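Local coordinates for protein retinol dehydratase (Spodoptera frugiperda, PDB 1FMJ) that dehydrates retinol using a sulfotransferase-family fold that binds retinol together with adenosine 3',5'-diphosphate, and probably passes through a sulfotransfer step, at residues T33-L38 against L221-P226; K41-Y46 against H164-L169; A69-S74 against E215-G220. All blocks are in the same frame, centred on the assembly; numbering follows the deposited sequence.

Contact 1 of 3, residues T33-L38 against L221-P226; sequences TTYVKL and LYTLTP
Tyr-35 reaches from the antiparallel strand pair 35-38/43-46 to Thr-223 in a type II beta turn (222-225) in the loop between helix 210-218 and helix 227-235. The tight part is polar. Tyr-35 OH and Thr-223 OG1 are 2.6 Å apart in a short hydrogen bond, and either hydroxyl could supply the proton. OG1 lies in the plane of the Tyr-35 ring, at its edge, and comes within 3.3 Å of Tyr-35 CE2; the two side chains cross at nearly a right angle. The same OG1 sits over the centre of the Tyr-222 ring, 3.6 Å above its plane, so this buried oxygen meets two aromatic rings, one at its edge and the other over its face. Thr-223 has OG1 anti to its carbonyl carbon (chi1 -50°), which points the hydroxyl at the tyrosine. The Tyr-35 ring also stacks on Tyr-46 of the adjoining strand. The turn is closed by Thr-225 N donating to Tyr-222 O, and Leu-224 and Thr-225 also make backbone hydrogen bonds with Met-44. The other end is looser, and Lys-37 is partly exposed there. Lys-37 bends at chi2 and chi4, its ammonium held by the carbonyl oxygens of Gly-42 and Gly-220, and the contact itself is a single aliphatic touch, Lys-37 CE against Leu-221 CD2 at 4.0 Å.

Contact 2 of 3, residues K41-Y46 against H164-L169; sequences KGYMVY and HLPLSL. With RTL (retinol), chain H.
Tyr-43 carries its ring anti to the carbonyl carbon (chi1 -78°), which swings it toward segment 164-169, and chi2 presents one ring face to Pro-166. On the facing segment, Ser-168 holds OG between its backbone N and carbonyl carbon, bringing the hydroxyl oxygen to 3.5 Å from Tyr-43 CE1, oblique to the ring. Pro-166 CG stands 3.6 Å from the centroid of the Tyr-43 ring, only 10° off the ring normal, a well-centred CH-pi contact, while Pro-166 CB lies 3.6 Å from Tyr-43 CZ at the phenol end. The phenol oxygen is hydrogen-bonded to Glu-233 OE2 on helix 227-235, which should help fix the ring's position. That carboxylate also pairs with Lys-41 NZ and accepts from Ser-168 N, so one side chain ties both segments to the helix. Tyr-43 begins the second strand of a beta hairpin: Gly-42 and Tyr-43 both face Leu-38 across it, a G1 beta bulge, with Gly-42 at positive phi. Further along that strand, Val-45 CG1 meets Leu-169 CD1 at 4.4 Å, a looser apolar touch on the 3-10 turn 167-169. At the start of the second segment, His-164 belongs to the retinol pocket. Its NE2 and retinol O1 form a 2.9 Å hydrogen bond in the ring plane, nearly straight at 168°, and ND1 is bonded to Ser-70 O; Lys-162 NZ is also hydrogen-bonded to the retinol.

Contact 3 of 3, residues A69-S74 against E215-G220; sequences ASYQRS and EMFHRG. With A3P (adenosine-3'-5'-diphosphate), chain G.
Tyr-71 and Phe-217 make the whole direct contact, joining the phosphate-binding loop after strand 66-70, the sulfotransferase counterpart of a P-loop, to the end of helix 210-218. The aromatic part is an offset edge-to-face pair with planes at 69° and centroids 5.6 Å apart. Phe-217 leads with an edge: its CE1 approaches Tyr-71 CE2 to 3.6 Å and Tyr-71 OH to 3.5 Å. Both rings are extended anti to their backbone nitrogens (chi1 176° for Tyr-71), and the side chains run past one another in opposite directions. The Tyr-71 hydroxyl is hydrogen-bonded to Thr-223 O, while Trp-334 of helix 325-338 packs on Phe-217. The polar part faces the nucleotide. Arg-73 folds back so that C5' of adenosine-3'-5'-diphosphate lies over one face of its guanidinium, and NH1 makes a weak 3.0 Å bond to phosphate oxygen O6P. Its NE and NH2 are engaged by Ser-193 OG and Phe-310 O. A leucine in place of Arg-73 would probably leave O6P without this positive partner and Ser-193 and Phe-310 without their guanidinium mate. One hydrogen bond stays inside the loop: Ser-74 OG donates to Tyr-71 O at 2.7 Å, from 36° above the carbonyl plane.

All three contacts are buried, but contact 3 lies nearest the chain's centre and contacts 1 and 2 farther out, each with a partly exposed lysine near its margin. Contacts 1 and 2 share the antiparallel hairpin: strand 35-38 serves the first, strand 43-46 the second. Contact 2 joins that hairpin to the loop after strand 160-163 of the parallel sheet, and contact 3 joins the loop after strand 66-70 to helix 210-218, whose chain runs straight on into segment 221-226 of contact 1. The chemistry shifts accordingly: a hydroxyl pair in contact 1, proline-on-ring packing in contact 2, ring-on-ring packing in contact 3. His-164 and Arg-73 bring the latter two to different ligands, retinol and the nucleotide.

Contact 1 of 3, residues T33-L38 against L221-P226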
loop_
_atom_site.group_PDB
_atom_site.type_symbol
_atom_site.label_atom_id
_atom_site.label_comp_id
_atom_site.label_asym_id
_atom_site.label_seq_id
_atom_site.Cartn_x
_atom_site.Cartn_y
_atom_site.Cartn_z
ATOM N N THR A 33 -11.849 -12.386 5.897
ATOM C CA THR A 33 -10.545 -12.413 6.561
ATOM C C THR A 33 -10.531 -11.590 7.850
ATOM O O THR A 33 -11.031 -10.468 7.880
ATOM C CB THR A 33 -9.439 -11.887 5.628
ATOM O OG1 THR A 33 -9.606 -12.451 4.320
ATOM C CG2 THR A 33 -8.076 -12.281 6.157
ATOM N N THR A 34 -9.955 -12.153 8.911
ATOM C CA THR A 34 -9.886 -11.474 10.208
ATOM C C THR A 34 -8.471 -10.989 10.506
ATOM O O THR A 34 -7.527 -11.354 9.810
ATOM C CB THR A 34 -10.321 -12.419 11.351
ATOM O OG1 THR A 34 -9.529 -13.612 11.301
ATOM C CG2 THR A 34 -11.783 -12.788 11.214
ATOM N N TYR A 35 -8.329 -10.174 11.548
ATOM C CA TYR A 35 -7.018 -9.640 11.933
ATOM C C TYR A 35 -6.475 -10.202 13.256
ATOM O O TYR A 35 -7.155 -10.934 13.978
ATOM C CB TYR A 35 -7.075 -8.119 12.115
ATOM C CG TYR A 35 -7.482 -7.285 10.920
ATOM C CD1 TYR A 35 -8.805 -6.892 10.739
ATOM C CD2 TYR A 35 -6.525 -6.798 10.030
ATOM C CE1 TYR A 35 -9.165 -6.027 9.719
ATOM C CE2 TYR A 35 -6.878 -5.929 8.999
ATOM C CZ TYR A 35 -8.198 -5.547 8.854
ATOM O OH TYR A 35 -8.552 -4.668 7.867
ATOM N N VAL A 36 -5.232 -9.823 13.545
ATOM C CA VAL A 36 -4.526 -10.150 14.779
ATOM C C VAL A 36 -3.447 -9.083 14.888
ATOM O O VAL A 36 -2.940 -8.600 13.869
ATOM C CB VAL A 36 -3.837 -11.541 14.764
ATOM C CG1 VAL A 36 -4.874 -12.644 14.610
ATOM C CG2 VAL A 36 -2.788 -11.597 13.665
ATOM N N LYS A 37 -3.126 -8.690 16.115
ATOM C CA LYS A 37 -2.098 -7.687 16.369
ATOM C C LYS A 37 -0.751 -8.400 16.254
ATOM O O LYS A 37 -0.609 -9.531 16.719
ATOM C CB LYS A 37 -2.261 -7.123 17.782
ATOM C CG LYS A 37 -2.512 -5.618 17.868
ATOM C CD LYS A 37 -3.898 -5.236 17.393
ATOM C CE LYS A 37 -4.244 -3.796 17.784
ATOM N NZ LYS A 37 -3.367 -2.772 17.130
ATOM N N LEU A 38 0.237 -7.749 15.652
ATOM C CA LEU A 38 1.541 -8.388 15.488
ATOM C C LEU A 38 2.704 -7.569 16.019
ATOM O O LEU A 38 2.863 -6.407 15.666
ATOM C CB LEU A 38 1.787 -8.713 14.008
ATOM C CG LEU A 38 3.093 -9.451 13.696
ATOM C CD1 LEU A 38 3.161 -10.706 14.568
ATOM C CD2 LEU A 38 3.168 -9.815 12.217
ATOM N N LEU A 221 -6.595 0.435 14.319
ATOM C CA LEU A 221 -7.399 -0.772 14.152
ATOM C C LEU A 221 -7.714 -1.101 12.695
ATOM O O LEU A 221 -8.600 -1.905 12.403
ATOM C CB LEU A 221 -8.685 -0.670 14.983
ATOM C CG LEU A 221 -8.385 -0.803 16.484
ATOM C CD1 LEU A 221 -9.636 -0.589 17.313
ATOM C CD2 LEU A 221 -7.783 -2.180 16.749
ATOM N N TYR A 222 -7.011 -0.460 11.771
ATOM C CA TYR A 222 -7.210 -0.789 10.369
ATOM C C TYR A 222 -5.935 -1.446 9.869
ATOM O O TYR A 222 -4.902 -1.437 10.548
ATOM C CB TYR A 222 -7.545 0.433 9.507
ATOM C CG TYR A 222 -7.962 0.030 8.100
ATOM C CD1 TYR A 222 -9.082 -0.779 7.885
ATOM C CD2 TYR A 222 -7.197 0.395 6.999
ATOM C CE1 TYR A 222 -9.419 -1.219 6.590
ATOM C CE2 TYR A 222 -7.518 -0.033 5.717
ATOM C CZ TYR A 222 -8.622 -0.839 5.514
ATOM O OH TYR A 222 -8.909 -1.274 4.245
ATOM N N THR A 223 -6.024 -2.027 8.683
ATOM C CA THR A 223 -4.918 -2.745 8.057
ATOM C C THR A 223 -3.549 -2.056 8.103
ATOM O O THR A 223 -3.375 -0.933 7.639
ATOM C CB THR A 223 -5.273 -3.085 6.589
ATOM O OG1 THR A 223 -6.573 -3.698 6.552
ATOM C CG2 THR A 223 -4.248 -4.054 5.992
ATOM N N LEU A 224 -2.592 -2.776 8.680
ATOM C CA LEU A 224 -1.204 -2.357 8.835
ATOM C C LEU A 224 -0.893 -1.098 9.638
ATOM O O LEU A 224 0.220 -0.574 9.564
ATOM C CB LEU A 224 -0.508 -2.328 7.466
ATOM C CG LEU A 224 -0.319 -3.747 6.894
ATOM C CD1 LEU A 224 0.304 -3.682 5.525
ATOM C CD2 LEU A 224 0.566 -4.582 7.831
ATOM N N THR A 225 -1.870 -0.615 10.405
ATOM C CA THR A 225 -1.640 0.520 11.297
ATOM C C THR A 225 -1.053 -0.203 12.529
ATOM O O THR A 225 -1.017 -1.438 12.553
ATOM C CB THR A 225 -2.969 1.221 11.696
ATOM O OG1 THR A 225 -3.858 0.270 12.301
ATOM C CG2 THR A 225 -3.639 1.842 10.465
ATOM N N PRO A 226 -0.616 0.530 13.574
ATOM C CA PRO A 226 -0.591 1.978 13.815
ATOM C C PRO A 226 0.073 2.739 12.678
ATOM O O PRO A 226 1.200 2.444 12.308
ATOM C CB PRO A 226 0.202 2.098 15.116
ATOM C CG PRO A 226 -0.084 0.798 15.816
ATOM C CD PRO A 226 0.046 -0.183 14.684
#

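Contact 2 of 3, residues K41-Y46 against H164-L169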
loop_
_atom_site.group_PDB
_atom_site.type_symbol
_atom_site.label_atom_id
_atom_site.label_comp_id
_atom_site.label_asym_id
_atom_site.label_seq_id
_atom_site.Cartn_x
_atom_site.Cartn_y
_atom_site.Cartn_z
ATOM N N LYS A 41 4.383 -3.488 18.707
ATOM C CA LYS A 41 3.659 -2.314 18.235
ATOM C C LYS A 41 2.220 -2.668 17.829
ATOM O O LYS A 41 1.406 -1.791 17.556
ATOM C CB LYS A 41 4.403 -1.681 17.060
ATOM C CG LYS A 41 5.779 -1.165 17.432
ATOM C CD LYS A 41 6.547 -0.659 16.215
ATOM C CE LYS A 41 7.954 -0.223 16.607
ATOM N NZ LYS A 41 8.720 0.382 15.472
ATOM N N GLY A 42 1.912 -3.960 17.799
ATOM C CA GLY A 42 0.568 -4.393 17.446
ATOM C C GLY A 42 0.108 -4.000 16.050
ATOM O O GLY A 42 -0.984 -3.457 15.880
ATOM N N TYR A 43 0.937 -4.271 15.048
ATOM C CA TYR A 43 0.578 -3.953 13.672
ATOM C C TYR A 43 -0.589 -4.834 13.254
ATOM O O TYR A 43 -0.557 -6.058 13.420
ATOM C CB TYR A 43 1.762 -4.184 12.719
ATOM C CG TYR A 43 2.819 -3.092 12.745
ATOM C CD1 TYR A 43 4.107 -3.353 13.208
ATOM C CD2 TYR A 43 2.539 -1.807 12.270
ATOM C CE1 TYR A 43 5.102 -2.361 13.196
ATOM C CE2 TYR A 43 3.523 -0.809 12.255
ATOM C CZ TYR A 43 4.799 -1.097 12.718
ATOM O OH TYR A 43 5.770 -0.128 12.717
ATOM N N MET A 44 -1.632 -4.200 12.727
ATOM C CA MET A 44 -2.805 -4.917 12.275
ATOM C C MET A 44 -2.500 -5.721 11.008
ATOM O O MET A 44 -2.268 -5.147 9.943
ATOM C CB MET A 44 -3.937 -3.925 12.001
ATOM C CG MET A 44 -4.591 -3.351 13.244
ATOM S SD MET A 44 -5.493 -4.603 14.169
ATOM C CE MET A 44 -7.126 -4.494 13.406
ATOM N N VAL A 45 -2.490 -7.048 11.116
ATOM C CA VAL A 45 -2.238 -7.865 9.938
ATOM C C VAL A 45 -3.330 -8.899 9.759
ATOM O O VAL A 45 -3.843 -9.462 10.733
ATOM C CB VAL A 45 -0.843 -8.583 9.991
ATOM C CG1 VAL A 45 0.272 -7.552 10.129
ATOM C CG2 VAL A 45 -0.789 -9.573 11.134
ATOM N N TYR A 46 -3.713 -9.126 8.507
ATOM C CA TYR A 46 -4.732 -10.119 8.207
ATOM C C TYR A 46 -4.170 -11.453 8.690
ATOM O O TYR A 46 -3.012 -11.773 8.423
ATOM C CB TYR A 46 -5.011 -10.151 6.701
ATOM C CG TYR A 46 -5.969 -9.066 6.243
ATOM C CD1 TYR A 46 -5.554 -8.057 5.376
ATOM C CD2 TYR A 46 -7.291 -9.061 6.672
ATOM C CE1 TYR A 46 -6.439 -7.068 4.947
ATOM C CE2 TYR A 46 -8.184 -8.084 6.249
ATOM C CZ TYR A 46 -7.752 -7.092 5.387
ATOM O OH TYR A 46 -8.642 -6.140 4.963
ATOM N N HIS A 164 3.485 -3.002 1.721
ATOM C CA HIS A 164 2.922 -2.080 2.683
ATOM C C HIS A 164 3.378 -2.566 4.059
ATOM O O HIS A 164 2.839 -2.175 5.082
ATOM C CB HIS A 164 1.390 -2.045 2.585
ATOM C CG HIS A 164 0.885 -1.579 1.253
ATOM N ND1 HIS A 164 1.321 -0.414 0.658
ATOM C CD2 HIS A 164 -0.009 -2.125 0.394
ATOM C CE1 HIS A 164 0.718 -0.263 -0.509
ATOM N NE2 HIS A 164 -0.094 -1.287 -0.694
ATOM N N LEU A 165 4.385 -3.434 4.085
ATOM C CA LEU A 165 4.869 -3.915 5.372
ATOM C C LEU A 165 5.878 -2.947 5.972
ATOM O O LEU A 165 6.750 -2.432 5.270
ATOM C CB LEU A 165 5.512 -5.302 5.239
ATOM C CG LEU A 165 4.539 -6.457 4.967
ATOM C CD1 LEU A 165 5.297 -7.761 4.842
ATOM C CD2 LEU A 165 3.516 -6.537 6.084
ATOM N N PRO A 166 5.742 -2.655 7.275
ATOM C CA PRO A 166 6.675 -1.749 7.944
ATOM C C PRO A 166 8.019 -2.479 7.992
ATOM O O PRO A 166 8.058 -3.713 7.948
ATOM C CB PRO A 166 6.041 -1.559 9.327
ATOM C CG PRO A 166 5.329 -2.846 9.552
ATOM C CD PRO A 166 4.689 -3.103 8.205
ATOM N N LEU A 167 9.112 -1.730 8.059
ATOM C CA LEU A 167 10.439 -2.329 8.072
ATOM C C LEU A 167 10.685 -3.412 9.122
ATOM O O LEU A 167 11.409 -4.364 8.850
ATOM C CB LEU A 167 11.511 -1.236 8.208
ATOM C CG LEU A 167 11.564 -0.177 7.095
ATOM C CD1 LEU A 167 12.740 0.770 7.341
ATOM C CD2 LEU A 167 11.706 -0.851 5.726
ATOM N N SER A 168 10.081 -3.286 10.303
ATOM C CA SER A 168 10.295 -4.263 11.372
ATOM C C SER A 168 9.810 -5.684 11.087
ATOM O O SER A 168 10.189 -6.626 11.794
ATOM C CB SER A 168 9.672 -3.760 12.676
ATOM O OG SER A 168 8.279 -3.612 12.547
ATOM N N LEU A 169 8.970 -5.853 10.069
ATOM C CA LEU A 169 8.487 -7.186 9.723
ATOM C C LEU A 169 9.317 -7.766 8.585
ATOM O O LEU A 169 9.148 -8.915 8.190
ATOM C CB LEU A 169 7.006 -7.143 9.326
ATOM C CG LEU A 169 6.089 -6.670 10.459
ATOM C CD1 LEU A 169 4.628 -6.765 10.043
ATOM C CD2 LEU A 169 6.356 -7.527 11.696
HETATM C C1 RTL H . -11.028 -9.658 -2.667
HETATM C C2 RTL H . -11.735 -10.718 -1.762
HETATM C C3 RTL H . -11.036 -12.072 -1.773
HETATM C C4 RTL H . -9.826 -12.634 -2.516
HETATM C C5 RTL H . -9.283 -11.472 -3.351
HETATM C C6 RTL H . -9.757 -10.155 -3.454
HETATM C C7 RTL H . -9.106 -9.126 -4.308
HETATM C C8 RTL H . -8.017 -8.394 -3.931
HETATM C C9 RTL H . -7.368 -7.374 -4.766
HETATM C C10 RTL H . -6.271 -6.719 -4.237
HETATM C C11 RTL H . -5.418 -5.660 -4.820
HETATM C C12 RTL H . -5.222 -4.624 -3.936
HETATM C C13 RTL H . -4.492 -3.340 -3.955
HETATM C C14 RTL H . -4.327 -2.330 -3.049
HETATM C C15 RTL H . -3.146 -2.349 -2.170
HETATM O O1 RTL H . -2.075 -1.720 -2.734
HETATM C C16 RTL H . -10.729 -8.571 -1.614
HETATM C C17 RTL H . -12.176 -9.162 -3.559
HETATM C C18 RTL H . -8.070 -11.956 -4.161
HETATM C C19 RTL H . -7.919 -7.071 -6.172
HETATM C C20 RTL H . -3.828 -3.236 -5.338
#

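Contact 3 of 3, residues A69-S74 against E215-G220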
loop_
_atom_site.group_PDB
_atom_site.type_symbol
_atom_site.label_atom_id
_atom_site.label_comp_id
_atom_site.label_asym_id
_atom_site.label_seq_id
_atom_site.Cartn_x
_atom_site.Cartn_y
_atom_site.Cartn_z
ATOM N N ALA A 69 7.793 0.881 -0.938
ATOM C CA ALA A 69 7.042 0.615 0.276
ATOM C C ALA A 69 6.287 1.849 0.723
ATOM O O ALA A 69 6.614 2.968 0.326
ATOM C CB ALA A 69 7.993 0.147 1.381
ATOM N N SER A 70 5.285 1.644 1.561
ATOM C CA SER A 70 4.478 2.760 2.034
ATOM C C SER A 70 3.313 2.259 2.837
ATOM O O SER A 70 3.014 1.064 2.830
ATOM C CB SER A 70 3.879 3.497 0.841
ATOM O OG SER A 70 2.978 2.618 0.183
ATOM N N TYR A 71 2.651 3.171 3.541
ATOM C CA TYR A 71 1.431 2.782 4.215
ATOM C C TYR A 71 0.496 2.954 3.005
ATOM O O TYR A 71 0.646 3.915 2.248
ATOM C CB TYR A 71 1.016 3.748 5.315
ATOM C CG TYR A 71 -0.310 3.312 5.876
ATOM C CD1 TYR A 71 -0.384 2.281 6.811
ATOM C CD2 TYR A 71 -1.499 3.798 5.339
ATOM C CE1 TYR A 71 -1.611 1.731 7.184
ATOM C CE2 TYR A 71 -2.724 3.256 5.701
ATOM C CZ TYR A 71 -2.773 2.218 6.617
ATOM O OH TYR A 71 -3.978 1.626 6.899
ATOM N N GLN A 72 -0.451 2.049 2.814
ATOM C CA GLN A 72 -1.325 2.123 1.639
ATOM C C GLN A 72 -2.015 3.453 1.346
ATOM O O GLN A 72 -2.368 4.204 2.254
ATOM C CB GLN A 72 -2.388 1.021 1.688
ATOM C CG GLN A 72 -3.343 1.102 2.877
ATOM C CD GLN A 72 -4.637 0.333 2.626
ATOM O OE1 GLN A 72 -5.704 0.927 2.435
ATOM N NE2 GLN A 72 -4.547 -0.991 2.612
ATOM N N ARG A 73 -2.191 3.715 0.051
ATOM C CA ARG A 73 -2.856 4.911 -0.463
ATOM C C ARG A 73 -2.032 6.172 -0.260
ATOM O O ARG A 73 -2.573 7.268 -0.161
ATOM C CB ARG A 73 -4.239 5.061 0.193
ATOM C CG ARG A 73 -5.107 3.809 0.065
ATOM C CD ARG A 73 -5.191 3.314 -1.379
ATOM N NE ARG A 73 -6.099 4.104 -2.217
ATOM C CZ ARG A 73 -6.165 3.991 -3.539
ATOM N NH1 ARG A 73 -5.373 3.132 -4.155
ATOM N NH2 ARG A 73 -7.038 4.703 -4.246
ATOM N N SER A 74 -0.717 6.005 -0.216
ATOM C CA SER A 74 0.191 7.123 -0.014
ATOM C C SER A 74 0.976 7.504 -1.255
ATOM O O SER A 74 1.868 8.347 -1.182
ATOM C CB SER A 74 1.175 6.795 1.108
ATOM O OG SER A 74 0.494 6.591 2.328
ATOM N N GLU A 215 -12.432 6.359 12.967
ATOM C CA GLU A 215 -12.250 5.926 14.350
ATOM C C GLU A 215 -11.291 4.741 14.372
ATOM O O GLU A 215 -10.354 4.684 15.164
ATOM C CB GLU A 215 -13.579 5.483 14.963
ATOM C CG GLU A 215 -14.604 6.591 15.178
ATOM C CD GLU A 215 -14.109 7.675 16.121
ATOM O OE1 GLU A 215 -13.300 7.352 17.023
ATOM O OE2 GLU A 215 -14.543 8.843 15.963
ATOM N N MET A 216 -11.555 3.791 13.483
ATOM C CA MET A 216 -10.768 2.576 13.364
ATOM C C MET A 216 -9.348 2.887 12.928
ATOM O O MET A 216 -8.380 2.460 13.567
ATOM C CB MET A 216 -11.453 1.639 12.359
ATOM C CG MET A 216 -10.675 0.390 11.963
ATOM S SD MET A 216 -11.726 -0.787 11.032
ATOM C CE MET A 216 -12.526 0.317 9.820
ATOM N N PHE A 217 -9.226 3.656 11.851
ATOM C CA PHE A 217 -7.923 4.016 11.312
ATOM C C PHE A 217 -6.989 4.776 12.251
ATOM O O PHE A 217 -5.805 4.454 12.317
ATOM C CB PHE A 217 -8.088 4.829 10.034
ATOM C CG PHE A 217 -6.790 5.281 9.441
ATOM C CD1 PHE A 217 -6.030 4.418 8.656
ATOM C CD2 PHE A 217 -6.327 6.568 9.657
ATOM C CE1 PHE A 217 -4.828 4.838 8.093
ATOM C CE2 PHE A 217 -5.119 6.997 9.095
ATOM C CZ PHE A 217 -4.374 6.128 8.314
ATOM N N HIS A 218 -7.487 5.788 12.963
ATOM C CA HIS A 218 -6.590 6.535 13.851
ATOM C C HIS A 218 -6.335 5.839 15.179
ATOM O O HIS A 218 -5.440 6.229 15.919
ATOM C CB HIS A 218 -7.078 7.978 14.090
ATOM C CG HIS A 218 -8.154 8.120 15.124
ATOM N ND1 HIS A 218 -9.422 7.601 14.964
ATOM C CD2 HIS A 218 -8.182 8.820 16.285
ATOM C CE1 HIS A 218 -10.185 7.978 15.975
ATOM N NE2 HIS A 218 -9.457 8.719 16.791
ATOM N N ARG A 219 -7.108 4.798 15.471
ATOM C CA ARG A 219 -6.925 4.052 16.708
ATOM C C ARG A 219 -6.027 2.844 16.461
ATOM O O ARG A 219 -5.841 2.003 17.343
ATOM C CB ARG A 219 -8.268 3.585 17.275
ATOM C CG ARG A 219 -9.014 4.647 18.071
ATOM C CD ARG A 219 -10.044 3.993 18.976
ATOM N NE ARG A 219 -9.436 2.946 19.802
ATOM C CZ ARG A 219 -10.109 2.150 20.633
ATOM N NH1 ARG A 219 -11.423 2.279 20.763
ATOM N NH2 ARG A 219 -9.468 1.207 21.320
ATOM N N GLY A 220 -5.461 2.778 15.261
ATOM C CA GLY A 220 -4.592 1.670 14.909
ATOM C C GLY A 220 -5.344 0.360 14.772
ATOM O O GLY A 220 -4.805 -0.714 15.072
HETATM P P1 A3P G . -6.730 9.464 -3.763
HETATM O O1P A3P G . -7.609 8.406 -3.235
HETATM O O2P A3P G . -7.164 9.908 -5.104
HETATM O O3P A3P G . -6.698 10.612 -2.844
HETATM P P2 A3P G . -1.432 4.038 -3.630
HETATM O O4P A3P G . -0.915 3.839 -4.994
HETATM O O5P A3P G . -0.337 3.960 -2.639
HETATM O O6P A3P G . -2.488 3.027 -3.339
HETATM O "O5'" A3P G . -2.075 5.477 -3.533
HETATM C "C5'" A3P G . -3.175 5.861 -4.341
HETATM C "C4'" A3P G . -3.420 7.371 -4.256
HETATM O "O4'" A3P G . -2.555 8.018 -5.232
HETATM C "C3'" A3P G . -4.845 7.757 -4.655
HETATM O "O3'" A3P G . -5.248 8.901 -3.867
HETATM C "C2'" A3P G . -4.685 7.977 -6.146
HETATM O "O2'" A3P G . -5.753 8.602 -6.850
HETATM C "C1'" A3P G . -3.367 8.736 -6.168
HETATM N N9 A3P G . -2.735 8.735 -7.494
HETATM C C8 A3P G . -2.512 7.680 -8.364
HETATM N N7 A3P G . -1.918 8.003 -9.482
HETATM C C5 A3P G . -1.724 9.373 -9.360
HETATM C C6 A3P G . -1.131 10.365 -10.215
HETATM N N6 A3P G . -0.607 10.082 -11.412
HETATM N N1 A3P G . -1.098 11.685 -9.770
HETATM C C2 A3P G . -1.623 12.019 -8.547
HETATM N N3 A3P G . -2.212 11.169 -7.649
HETATM C C4 A3P G . -2.229 9.854 -8.123
#